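Local structure of bradavidin 2 (4GGT) at residues A[21-25]-A[37-41]; A[32-38]-A[52-58]; A[85-91]-A[107-113]; A[10-14]-A[26-30]. The protein probably binds biotin, as an avidin-family protein built on an eight-stranded antiparallel beta barrel. One frame throughout, in Å; residues are numbered along the deposited sequence.

Overall arrangement
All four contacts lie in one antiparallel barrel in which each strand pairs with its neighbour in sequence. Contacts 4, 1 and 2 step across four successive strands, 14-17, 23-28, 33-39 and 51-59. Along the chain the segments of contacts 4 and 1 alternate, contact 2 begins on the stretch where contact 1 ends, sharing Thr37 and Phe38, and contact 3 comes last, joining strands 86-95 and 103-113. Contacts 2 and 4 are nearest, with centres about 9 Å apart. Contacts 1 and 3, about 12 Å apart between centres, bring Asn40 and Asp109 to the same biotin site, with Phe38 and Phe111 packed together in the core.

Contact 1. Residues A[21-25]-A[37-41]; sequences GSELL and TFTNH
Phe38 and Ser22 meet where the hairpin of strands 23-28 and 33-39 opens. A chi1 of -178° turns the Phe38 ring inward, CG opposite the backbone N, and Ser22 CB comes to 3.5 Å from Phe38 CZ. The Glu23 carbonyl oxygen sits over one face of this ring, 3.5 Å from Phe38 CD1, while Leu24 CD1 approaches the ring edge. Trp78, Val67 and Phe69 also touch the ring. Cutting Phe38 back to an alanine is likely to open a gap between Ser22, Leu24 and these core residues and leave the Trp78 ring short of a neighbour.

The strands form an antiparallel pair of the avidin barrel: Glu23 and Thr39 exchange two backbone hydrogen bonds, as do Leu25 and Thr37. Leu24 shares the inner face with Phe38, whereas Glu23, Leu25, Thr37 and Thr39 lie on the other. There Leu25 CB packs 4.3 Å from Thr37 CB, and Thr37 OG1 bonds to Trp27 NE1.

Beyond the paired residues, the Ser22 hydroxyl lies beside its own backbone N (chi1 -71°). A water 2.6 Å from Ser22 OG also accepts from His41 N, bridging the two segments. Ser22 OG lies 3.5 Å from CA of Asn40, a biotin-site residue, and Ser22 N bonds to OD1 of another, Asn18. His41 ND1 donates a weak, bent bond to Gly21 O at 3.3 Å.

Contact 2. Residues A[32-38]-A[52-58]; sequences GTIQGTF and YPAAGSV
Ile34 and Val58 carry the apolar side-chain packing at one end of this pair, Ile34 CG2 lying 4.1 Å from Val58 CG1. The same Ile34 methyl also rests against the Gly56 carbonyl. Farther along, Ala54 CB lies 3.8 Å from Gly36 C and 4.4 Å from Phe38 CB. Gly36 suits this spot because a CB there would crowd Ala54 CB and run into Ile34 CD1. A chi1 of 51° lays Val58 CG1 on Gly32 CA.

Strands 33-39 and 51-59 form a beta hairpin of the barrel, with segment axes at 143°. Ile34, Phe38, Tyr52 and Ala54 share the face on which Val67 of strand 62-69 covers Ala54 and Phe38; Thr33, Gln35, Thr37, Pro53, Ala55 and Ser57 occupy the other.

Among the backbone hydrogen bonds, Phe38 and Tyr52, and Gly36 and Ala54, each bond in both directions, Ala54 N lying 2.8 Å from Gly36 O. Ile34 N to Gly56 O and Val58 N to Gly32 O add two more, the latter at 3.0 Å. Weaker CA-H...O contacts accompany them, including Ser57 CA to Gly32 O at 3.1 Å.

Contact 3. Residues A[85-91]-A[107-113]; sequences SQMPTSW and GGDIFTR
The hairpin of strands 86-95 and 103-113 supplies Asp109, a residue of the biotin site, and holds it against Thr89 and Trp91. Asp109 O accepts two bonds from Thr89: the backbone N comes nearly along the C=O axis at 2.8 Å, and Thr89 OG1 arrives from above the carbonyl plane at 2.9 Å. The hydroxyl can reach because chi1 of 62° swings it back over its own backbone, which also brings it to 3.4 Å from Asp109 CB.

The Asp109 carboxylate crosses Trp91, its plane 40° from that of the indole, with OD2 3.4 Å from Trp91 CD1. Its charge is met by a salt bridge to Arg20 through OD1 and a hydrogen bond from Trp78 NE1 to OD2; Asn18 adds a weak bond. Gly107 CA lies over one face of the indole, in a CH-pi contact 3.7 Å from the six-membered ring centroid, and a side chain at Gly107 would collide with Trp91 CZ2.

On the sheet face of Asp109 and Trp91, Phe111 turns its ring edge to Met87 O and Thr89 OG1. Met87 SD stands obliquely 5.1 Å from the Phe111 ring centroid, a Met-aromatic contact. Met87 CB lies 4.0 Å from Phe111 CB.

On the outer face Gln86 and Thr112 lie side by side, joined by a weak, bent bond of 2.8 Å from Gln86 NE2 to Thr112 OG1. A mixed outer face and an inner one on which an aspartate sits among tryptophans belong to the closing hairpin of an avidin barrel.

Contact 4. Residues A[10-14]-A[26-30]; sequences LPAPS and IWSAN
Leu10 and Ile26 reach toward each other tip to tip, with Leu10 CD2 3.8 Å from Ile26 CG2, and form the densely packed side of this contact. Ala12 CB closes on the same Ile26 methyl from 3.9 Å, and Ala29 CB adds to the cluster against Leu10 CD2. Ile34 of strand 33-39 and Trp16 extend this apolar patch.

Ser14 brings polar atoms to its border. Its hydroxyl stands between the backbone N and carbonyl carbon (chi1 58°), donates to Pro11 O at 2.6 Å, and bonds also with Trp16 NE1, while lying 3.5 Å from Ile26 CB. Replacing Ser14 by alanine would probably leave Pro11 O and Trp16 NE1 without this shared partner and let the turn through Pro11 shift. Ser14 and Ile26 exchange two backbone hydrogen bonds, and Pro13 CA, after a cis peptide bond, makes a close CA-H...O approach of 3.0 Å to Ile26 O.

Packing thins toward solvent, where the exposed Pro13 and Trp27 bury little. Trp27 starts away from segment 10-14, and its NE1 bonds to Thr37 OG1. Trp27 and Ser28 both face Gln35 in a classic beta bulge. With one bridged pair, Ser14 with Ile26, and a few methyl contacts holding the segment, the doubly bonded Ser14 hydroxyl probably keeps a buried polar group satisfied beside an apolar patch.

Contact 1. Residues A[21-25]-A[37-41]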
loop_
_atom_site.group_PDB
_atom_site.type_symbol
_atom_site.label_atom_id
_atom_site.label_comp_id
_atom_site.label_asym_id
_atom_site.label_seq_id
_atom_site.Cartn_x
_atom_site.Cartn_y
_atom_site.Cartn_z
ATOM N N GLY A 21 -6.573 -5.145 7.713
ATOM C CA GLY A 21 -6.681 -3.929 8.517
ATOM C C GLY A 21 -5.619 -2.857 8.312
ATOM O O GLY A 21 -5.518 -1.907 9.104
ATOM N N SER A 22 -4.806 -3.020 7.279
ATOM C CA SER A 22 -3.855 -1.978 6.888
ATOM C C SER A 22 -4.621 -0.796 6.316
ATOM O O SER A 22 -5.693 -0.984 5.752
ATOM C CB SER A 22 -2.849 -2.535 5.884
ATOM O OG SER A 22 -1.972 -3.435 6.568
ATOM N N GLU A 23 -4.091 0.405 6.541
ATOM C CA GLU A 23 -4.763 1.648 6.174
ATOM C C GLU A 23 -4.009 2.357 5.071
ATOM O O GLU A 23 -2.786 2.506 5.139
ATOM C CB GLU A 23 -4.733 2.628 7.357
ATOM C CG GLU A 23 -5.595 2.290 8.590
ATOM C CD GLU A 23 -5.365 3.358 9.641
ATOM O OE1 GLU A 23 -4.283 3.362 10.260
ATOM O OE2 GLU A 23 -6.241 4.234 9.811
ATOM N N LEU A 24 -4.761 2.924 4.132
ATOM C CA LEU A 24 -4.212 3.704 3.047
ATOM C C LEU A 24 -4.966 5.020 2.988
ATOM O O LEU A 24 -6.140 5.037 2.648
ATOM C CB LEU A 24 -4.365 2.953 1.716
ATOM C CG LEU A 24 -3.914 3.689 0.439
ATOM C CD1 LEU A 24 -2.431 4.120 0.494
ATOM C CD2 LEU A 24 -4.209 2.858 -0.811
ATOM N N LEU A 25 -4.278 6.107 3.356
ATOM C CA LEU A 25 -4.880 7.450 3.288
ATOM C C LEU A 25 -4.352 8.171 2.052
ATOM O O LEU A 25 -3.139 8.308 1.866
ATOM C CB LEU A 25 -4.499 8.241 4.555
ATOM C CG LEU A 25 -5.366 9.306 5.203
ATOM C CD1 LEU A 25 -4.416 10.333 5.877
ATOM C CD2 LEU A 25 -6.446 9.942 4.307
ATOM N N THR A 37 -0.489 7.918 2.580
ATOM C CA THR A 37 0.132 7.466 3.837
ATOM C C THR A 37 -0.387 6.068 4.113
ATOM O O THR A 37 -1.577 5.841 4.038
ATOM C CB THR A 37 -0.253 8.425 5.003
ATOM O OG1 THR A 37 0.268 9.727 4.720
ATOM C CG2 THR A 37 0.293 7.927 6.322
ATOM N N PHE A 38 0.484 5.138 4.478
ATOM C CA PHE A 38 0.056 3.772 4.620
ATOM C C PHE A 38 0.486 3.333 6.002
ATOM O O PHE A 38 1.628 3.616 6.415
ATOM C CB PHE A 38 0.784 2.906 3.602
ATOM C CG PHE A 38 0.374 1.466 3.621
ATOM C CD1 PHE A 38 -0.658 1.002 2.781
ATOM C CD2 PHE A 38 0.987 0.577 4.494
ATOM C CE1 PHE A 38 -1.022 -0.349 2.810
ATOM C CE2 PHE A 38 0.633 -0.757 4.533
ATOM C CZ PHE A 38 -0.383 -1.233 3.691
ATOM N N THR A 39 -0.392 2.659 6.704
ATOM C CA THR A 39 0.056 2.037 7.952
ATOM C C THR A 39 -0.404 0.603 8.118
ATOM O O THR A 39 -1.543 0.275 7.876
ATOM C CB THR A 39 0.038 3.001 9.216
ATOM O OG1 THR A 39 -0.224 2.316 10.480
ATOM C CG2 THR A 39 -0.720 4.286 9.013
ATOM N N ASN A 40 0.563 -0.262 8.399
ATOM C CA ASN A 40 0.345 -1.681 8.578
ATOM C C ASN A 40 -0.074 -1.867 10.025
ATOM O O ASN A 40 0.344 -1.094 10.888
ATOM C CB ASN A 40 1.673 -2.420 8.292
ATOM C CG ASN A 40 1.611 -3.900 8.597
ATOM O OD1 ASN A 40 1.440 -4.734 7.700
ATOM N ND2 ASN A 40 1.745 -4.239 9.873
ATOM N N HIS A 41 -0.926 -2.855 10.282
ATOM C CA HIS A 41 -1.381 -3.103 11.643
ATOM C C HIS A 41 -1.236 -4.557 12.053
ATOM O O HIS A 41 -2.030 -5.071 12.861
ATOM C CB HIS A 41 -2.807 -2.589 11.844
ATOM C CG HIS A 41 -2.884 -1.109 12.018
ATOM N ND1 HIS A 41 -3.322 -0.260 11.024
ATOM C CD2 HIS A 41 -2.543 -0.323 13.063
ATOM C CE1 HIS A 41 -3.266 0.987 11.461
ATOM N NE2 HIS A 41 -2.792 0.974 12.697
HETATM O O HOH W 1 -2.293 -4.812 8.751
#

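Contact 2. Residues A[32-38]-A[52-58]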
loop_
_atom_site.group_PDB
_atom_site.type_symbol
_atom_site.label_atom_id
_atom_site.label_comp_id
_atom_site.label_asym_id
_atom_site.label_seq_id
_atom_site.Cartn_x
_atom_site.Cartn_y
_atom_site.Cartn_z
ATOM N N GLY A 32 -1.892 12.422 -11.767
ATOM C CA GLY A 32 -1.677 10.978 -11.646
ATOM C C GLY A 32 -0.489 10.548 -10.808
ATOM O O GLY A 32 0.049 9.453 -10.990
ATOM N N THR A 33 -0.042 11.428 -9.922
ATOM C CA THR A 33 0.980 11.053 -8.951
ATOM C C THR A 33 0.258 10.849 -7.638
ATOM O O THR A 33 -0.463 11.744 -7.182
ATOM C CB THR A 33 2.023 12.151 -8.784
ATOM O OG1 THR A 33 1.337 13.394 -8.615
ATOM C CG2 THR A 33 2.894 12.242 -10.020
ATOM N N ILE A 34 0.419 9.689 -7.013
ATOM C CA ILE A 34 -0.325 9.512 -5.768
ATOM C C ILE A 34 0.508 9.907 -4.550
ATOM O O ILE A 34 1.662 9.495 -4.414
ATOM C CB ILE A 34 -1.128 8.142 -5.636
ATOM C CG1 ILE A 34 -0.746 7.337 -4.395
ATOM C CG2 ILE A 34 -1.212 7.340 -6.935
ATOM C CD1 ILE A 34 -1.536 7.725 -3.212
ATOM N N GLN A 35 -0.077 10.763 -3.712
ATOM C CA GLN A 35 0.521 11.145 -2.426
ATOM C C GLN A 35 -0.348 10.510 -1.357
ATOM O O GLN A 35 -1.530 10.878 -1.191
ATOM C CB GLN A 35 0.492 12.646 -2.266
ATOM C CG GLN A 35 1.233 13.158 -1.062
ATOM C CD GLN A 35 0.999 14.639 -0.809
ATOM O OE1 GLN A 35 0.099 15.279 -1.403
ATOM N NE2 GLN A 35 1.817 15.203 0.072
ATOM N N GLY A 36 0.218 9.554 -0.639
ATOM C CA GLY A 36 -0.572 8.823 0.350
ATOM C C GLY A 36 0.207 8.485 1.611
ATOM O O GLY A 36 1.409 8.738 1.698
ATOM N N THR A 37 -0.489 7.918 2.580
ATOM C CA THR A 37 0.132 7.466 3.837
ATOM C C THR A 37 -0.387 6.068 4.113
ATOM O O THR A 37 -1.577 5.841 4.038
ATOM C CB THR A 37 -0.253 8.425 5.003
ATOM O OG1 THR A 37 0.268 9.727 4.720
ATOM C CG2 THR A 37 0.293 7.927 6.322
ATOM N N PHE A 38 0.484 5.138 4.478
ATOM C CA PHE A 38 0.056 3.772 4.620
ATOM C C PHE A 38 0.486 3.333 6.002
ATOM O O PHE A 38 1.628 3.616 6.415
ATOM C CB PHE A 38 0.784 2.906 3.602
ATOM C CG PHE A 38 0.374 1.466 3.621
ATOM C CD1 PHE A 38 -0.658 1.002 2.781
ATOM C CD2 PHE A 38 0.987 0.577 4.494
ATOM C CE1 PHE A 38 -1.022 -0.349 2.810
ATOM C CE2 PHE A 38 0.633 -0.757 4.533
ATOM C CZ PHE A 38 -0.383 -1.233 3.691
ATOM N N TYR A 52 3.842 5.406 6.951
ATOM C CA TYR A 52 4.877 5.611 5.938
ATOM C C TYR A 52 4.295 6.228 4.697
ATOM O O TYR A 52 3.115 6.014 4.391
ATOM C CB TYR A 52 5.523 4.300 5.567
ATOM C CG TYR A 52 6.376 3.717 6.663
ATOM C CD1 TYR A 52 5.933 2.616 7.396
ATOM C CD2 TYR A 52 7.616 4.284 6.978
ATOM C CE1 TYR A 52 6.696 2.073 8.375
ATOM C CE2 TYR A 52 8.401 3.754 7.991
ATOM C CZ TYR A 52 7.932 2.643 8.677
ATOM O OH TYR A 52 8.692 2.108 9.688
ATOM N N PRO A 53 5.116 6.985 3.950
ATOM C CA PRO A 53 4.611 7.515 2.684
ATOM C C PRO A 53 4.230 6.414 1.706
ATOM O O PRO A 53 4.881 5.358 1.660
ATOM C CB PRO A 53 5.820 8.274 2.112
ATOM C CG PRO A 53 6.648 8.593 3.260
ATOM C CD PRO A 53 6.501 7.424 4.213
ATOM N N ALA A 54 3.176 6.656 0.936
ATOM C CA ALA A 54 2.832 5.807 -0.197
ATOM C C ALA A 54 2.987 6.678 -1.454
ATOM O O ALA A 54 2.462 7.800 -1.512
ATOM C CB ALA A 54 1.418 5.261 -0.091
ATOM N N ALA A 55 3.774 6.172 -2.385
ATOM C CA ALA A 55 4.043 6.859 -3.656
ATOM C C ALA A 55 3.738 5.941 -4.821
ATOM O O ALA A 55 4.025 4.733 -4.800
ATOM C CB ALA A 55 5.483 7.276 -3.727
ATOM N N GLY A 56 3.199 6.531 -5.876
ATOM C CA GLY A 56 2.988 5.759 -7.100
ATOM C C GLY A 56 2.294 6.605 -8.131
ATOM O O GLY A 56 2.341 7.844 -8.067
ATOM N N SER A 57 1.633 5.928 -9.064
ATOM C CA SER A 57 1.027 6.580 -10.230
ATOM C C SER A 57 -0.335 5.969 -10.485
ATOM O O SER A 57 -0.522 4.758 -10.294
ATOM C CB SER A 57 1.904 6.378 -11.470
ATOM O OG SER A 57 3.243 6.798 -11.228
ATOM N N VAL A 58 -1.280 6.811 -10.908
ATOM C CA VAL A 58 -2.599 6.346 -11.338
ATOM C C VAL A 58 -2.822 6.777 -12.782
ATOM O O VAL A 58 -2.440 7.879 -13.182
ATOM C CB VAL A 58 -3.754 6.766 -10.363
ATOM C CG1 VAL A 58 -3.741 8.255 -10.054
ATOM C CG2 VAL A 58 -5.130 6.292 -10.864
#

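Contact 3. Residues A[85-91]-A[107-113]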
loop_
_atom_site.group_PDB
_atom_site.type_symbol
_atom_site.label_atom_id
_atom_site.label_comp_id
_atom_site.label_asym_id
_atom_site.label_seq_id
_atom_site.Cartn_x
_atom_site.Cartn_y
_atom_site.Cartn_z
ATOM N N SER A 85 -15.866 1.410 -5.218
ATOM C CA SER A 85 -15.456 1.498 -3.811
ATOM C C SER A 85 -14.428 0.392 -3.446
ATOM O O SER A 85 -14.083 0.185 -2.288
ATOM C CB SER A 85 -16.694 1.446 -2.905
ATOM O OG SER A 85 -16.352 1.783 -1.572
ATOM N N GLN A 86 -13.959 -0.330 -4.458
ATOM C CA GLN A 86 -13.025 -1.436 -4.218
ATOM C C GLN A 86 -11.781 -1.318 -5.085
ATOM O O GLN A 86 -11.839 -0.844 -6.234
ATOM C CB GLN A 86 -13.722 -2.781 -4.442
ATOM C CG GLN A 86 -14.806 -3.033 -3.354
ATOM C CD GLN A 86 -14.819 -4.437 -2.729
ATOM O OE1 GLN A 86 -14.887 -5.450 -3.435
ATOM N NE2 GLN A 86 -14.810 -4.493 -1.379
ATOM N N MET A 87 -10.657 -1.776 -4.539
ATOM C CA MET A 87 -9.386 -1.591 -5.187
ATOM C C MET A 87 -8.642 -2.921 -5.125
ATOM O O MET A 87 -7.817 -3.154 -4.222
ATOM C CB MET A 87 -8.573 -0.473 -4.500
ATOM C CG MET A 87 -7.209 -0.258 -5.124
ATOM S SD MET A 87 -6.132 0.771 -4.118
ATOM C CE MET A 87 -6.941 2.335 -4.075
ATOM N N PRO A 88 -8.920 -3.808 -6.087
ATOM C CA PRO A 88 -8.188 -5.059 -6.064
ATOM C C PRO A 88 -6.744 -4.858 -6.491
ATOM O O PRO A 88 -6.471 -4.088 -7.389
ATOM C CB PRO A 88 -8.949 -5.937 -7.077
ATOM C CG PRO A 88 -9.549 -4.925 -8.071
ATOM C CD PRO A 88 -9.862 -3.701 -7.224
ATOM N N THR A 89 -5.819 -5.578 -5.866
ATOM C CA THR A 89 -4.397 -5.382 -6.156
ATOM C C THR A 89 -3.647 -6.694 -5.981
ATOM O O THR A 89 -4.126 -7.620 -5.292
ATOM C CB THR A 89 -3.715 -4.392 -5.160
ATOM O OG1 THR A 89 -3.789 -4.939 -3.830
ATOM C CG2 THR A 89 -4.312 -2.990 -5.213
ATOM N N SER A 90 -2.484 -6.787 -6.628
ATOM C CA SER A 90 -1.518 -7.839 -6.284
ATOM C C SER A 90 -0.310 -7.132 -5.666
ATOM O O SER A 90 -0.067 -5.975 -5.961
ATOM C CB SER A 90 -1.066 -8.637 -7.500
ATOM O OG SER A 90 -0.498 -7.803 -8.520
ATOM N N TRP A 91 0.422 -7.805 -4.786
ATOM C CA TRP A 91 1.612 -7.137 -4.254
ATOM C C TRP A 91 2.834 -8.022 -4.230
ATOM O O TRP A 91 2.713 -9.239 -4.292
ATOM C CB TRP A 91 1.341 -6.541 -2.877
ATOM C CG TRP A 91 0.761 -7.527 -1.926
ATOM C CD1 TRP A 91 -0.551 -7.655 -1.593
ATOM C CD2 TRP A 91 1.476 -8.547 -1.190
ATOM N NE1 TRP A 91 -0.696 -8.663 -0.670
ATOM C CE2 TRP A 91 0.522 -9.238 -0.421
ATOM C CE3 TRP A 91 2.832 -8.917 -1.089
ATOM C CZ2 TRP A 91 0.868 -10.293 0.447
ATOM C CZ3 TRP A 91 3.182 -9.982 -0.254
ATOM C CH2 TRP A 91 2.203 -10.655 0.515
ATOM N N GLY A 107 1.467 -11.761 -3.205
ATOM C CA GLY A 107 0.148 -11.925 -2.609
ATOM C C GLY A 107 -0.858 -11.012 -3.248
ATOM O O GLY A 107 -0.568 -10.394 -4.262
ATOM N N GLY A 108 -2.070 -11.003 -2.700
ATOM C CA GLY A 108 -3.129 -10.118 -3.209
ATOM C C GLY A 108 -3.821 -9.394 -2.066
ATOM O O GLY A 108 -3.795 -9.863 -0.932
ATOM N N ASP A 109 -4.414 -8.237 -2.354
ATOM C CA ASP A 109 -5.178 -7.484 -1.349
ATOM C C ASP A 109 -6.338 -6.853 -2.065
ATOM O O ASP A 109 -6.208 -6.437 -3.217
ATOM C CB ASP A 109 -4.361 -6.322 -0.781
ATOM C CG ASP A 109 -3.535 -6.686 0.437
ATOM O OD1 ASP A 109 -3.962 -7.563 1.224
ATOM O OD2 ASP A 109 -2.491 -6.008 0.652
ATOM N N ILE A 110 -7.458 -6.714 -1.368
ATOM C CA ILE A 110 -8.500 -5.787 -1.870
ATOM C C ILE A 110 -8.667 -4.689 -0.824
ATOM O O ILE A 110 -8.995 -4.967 0.344
ATOM C CB ILE A 110 -9.862 -6.501 -2.155
ATOM C CG1 ILE A 110 -9.658 -7.708 -3.074
ATOM C CG2 ILE A 110 -10.890 -5.488 -2.706
ATOM C CD1 ILE A 110 -10.957 -8.550 -3.318
ATOM N N PHE A 111 -8.433 -3.451 -1.233
ATOM C CA PHE A 111 -8.686 -2.308 -0.374
ATOM C C PHE A 111 -10.109 -1.865 -0.666
ATOM O O PHE A 111 -10.520 -1.816 -1.818
ATOM C CB PHE A 111 -7.727 -1.178 -0.701
ATOM C CG PHE A 111 -6.318 -1.475 -0.301
ATOM C CD1 PHE A 111 -5.497 -2.245 -1.123
ATOM C CD2 PHE A 111 -5.827 -1.024 0.928
ATOM C CE1 PHE A 111 -4.172 -2.564 -0.738
ATOM C CE2 PHE A 111 -4.501 -1.308 1.342
ATOM C CZ PHE A 111 -3.664 -2.071 0.489
ATOM N N THR A 112 -10.831 -1.540 0.390
ATOM C CA THR A 112 -12.202 -1.066 0.263
ATOM C C THR A 112 -12.241 0.345 0.788
ATOM O O THR A 112 -11.641 0.637 1.832
ATOM C CB THR A 112 -13.123 -1.962 1.100
ATOM O OG1 THR A 112 -13.141 -3.257 0.494
ATOM C CG2 THR A 112 -14.551 -1.425 1.094
ATOM N N ARG A 113 -12.903 1.235 0.043
ATOM C CA ARG A 113 -13.014 2.614 0.481
ATOM C C ARG A 113 -13.898 2.751 1.729
ATOM O O ARG A 113 -15.013 2.206 1.806
ATOM C CB ARG A 113 -13.389 3.574 -0.674
ATOM C CG ARG A 113 -13.898 4.933 -0.165
ATOM C CD ARG A 113 -13.250 6.160 -0.759
ATOM N NE ARG A 113 -13.949 6.649 -1.912
ATOM C CZ ARG A 113 -14.231 7.930 -2.198
ATOM N NH1 ARG A 113 -13.928 8.962 -1.404
ATOM N NH2 ARG A 113 -14.870 8.167 -3.320
#

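Contact 4. Residues A[10-14]-A[26-30]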
loop_
_atom_site.group_PDB
_atom_site.type_symbol
_atom_site.label_atom_id
_atom_site.label_comp_id
_atom_site.label_asym_id
_atom_site.label_seq_id
_atom_site.Cartn_x
_atom_site.Cartn_y
_atom_site.Cartn_z
ATOM N N LEU A 10 -8.571 7.986 -9.072
ATOM C CA LEU A 10 -8.421 7.859 -7.587
ATOM C C LEU A 10 -8.991 9.062 -6.825
ATOM O O LEU A 10 -8.393 10.142 -6.850
ATOM C CB LEU A 10 -6.943 7.610 -7.214
ATOM C CG LEU A 10 -6.582 7.387 -5.740
ATOM C CD1 LEU A 10 -7.371 6.231 -5.106
ATOM C CD2 LEU A 10 -5.064 7.177 -5.570
ATOM N N PRO A 11 -10.136 8.882 -6.123
ATOM C CA PRO A 11 -10.656 10.003 -5.339
ATOM C C PRO A 11 -9.670 10.394 -4.250
ATOM O O PRO A 11 -8.970 9.525 -3.687
ATOM C CB PRO A 11 -11.934 9.451 -4.699
ATOM C CG PRO A 11 -12.266 8.227 -5.464
ATOM C CD PRO A 11 -10.968 7.673 -5.969
ATOM N N ALA A 12 -9.634 11.687 -3.960
ATOM C CA ALA A 12 -8.695 12.253 -2.996
ATOM C C ALA A 12 -9.268 13.546 -2.426
ATOM O O ALA A 12 -9.781 14.369 -3.186
ATOM C CB ALA A 12 -7.343 12.489 -3.640
ATOM N N PRO A 13 -9.213 13.707 -1.086
ATOM C CA PRO A 13 -8.722 12.655 -0.196
ATOM C C PRO A 13 -9.651 11.463 -0.095
ATOM O O PRO A 13 -10.858 11.545 -0.384
ATOM C CB PRO A 13 -8.580 13.364 1.166
ATOM C CG PRO A 13 -8.674 14.842 0.836
ATOM C CD PRO A 13 -9.553 14.932 -0.333
ATOM N N SER A 14 -9.099 10.327 0.313
ATOM C CA SER A 14 -9.924 9.162 0.521
ATOM C C SER A 14 -9.173 8.257 1.451
ATOM O O SER A 14 -7.984 8.472 1.704
ATOM C CB SER A 14 -10.240 8.460 -0.806
ATOM O OG SER A 14 -9.066 8.081 -1.490
ATOM N N ILE A 26 -5.252 8.602 1.171
ATOM C CA ILE A 26 -4.838 9.273 -0.045
ATOM C C ILE A 26 -5.046 10.751 0.139
ATOM O O ILE A 26 -6.174 11.204 0.392
ATOM C CB ILE A 26 -5.657 8.791 -1.286
ATOM C CG1 ILE A 26 -5.619 7.261 -1.431
ATOM C CG2 ILE A 26 -5.154 9.472 -2.541
ATOM C CD1 ILE A 26 -4.216 6.683 -1.747
ATOM N N TRP A 27 -3.954 11.506 0.079
ATOM C CA TRP A 27 -4.018 12.968 0.226
ATOM C C TRP A 27 -4.429 13.648 -1.077
ATOM O O TRP A 27 -5.273 14.567 -1.098
ATOM C CB TRP A 27 -2.655 13.494 0.669
ATOM C CG TRP A 27 -2.358 13.119 2.098
ATOM C CD1 TRP A 27 -1.708 11.992 2.550
ATOM C CD2 TRP A 27 -2.725 13.863 3.267
ATOM N NE1 TRP A 27 -1.657 11.999 3.920
ATOM C CE2 TRP A 27 -2.270 13.134 4.389
ATOM C CE3 TRP A 27 -3.394 15.087 3.477
ATOM C CZ2 TRP A 27 -2.445 13.588 5.703
ATOM C CZ3 TRP A 27 -3.573 15.535 4.787
ATOM C CH2 TRP A 27 -3.098 14.782 5.883
ATOM N N SER A 28 -3.806 13.203 -2.156
ATOM C CA SER A 28 -3.964 13.783 -3.476
ATOM C C SER A 28 -3.506 12.786 -4.524
ATOM O O SER A 28 -2.771 11.826 -4.221
ATOM C CB SER A 28 -3.207 15.120 -3.622
ATOM O OG SER A 28 -1.817 14.970 -3.437
ATOM N N ALA A 29 -3.981 12.992 -5.752
ATOM C CA ALA A 29 -3.581 12.158 -6.875
ATOM C C ALA A 29 -3.594 12.975 -8.156
ATOM O O ALA A 29 -3.985 12.477 -9.223
ATOM C CB ALA A 29 -4.492 10.974 -7.001
ATOM N N ASN A 30 -3.157 14.225 -8.035
ATOM C CA ASN A 30 -3.213 15.167 -9.149
ATOM C C ASN A 30 -2.039 14.994 -10.110
ATOM O O ASN A 30 -0.880 14.751 -9.696
ATOM C CB ASN A 30 -3.331 16.605 -8.651
ATOM C CG ASN A 30 -2.028 17.144 -8.125
ATOM O OD1 ASN A 30 -1.541 18.175 -8.596
ATOM N ND2 ASN A 30 -1.434 16.438 -7.167
#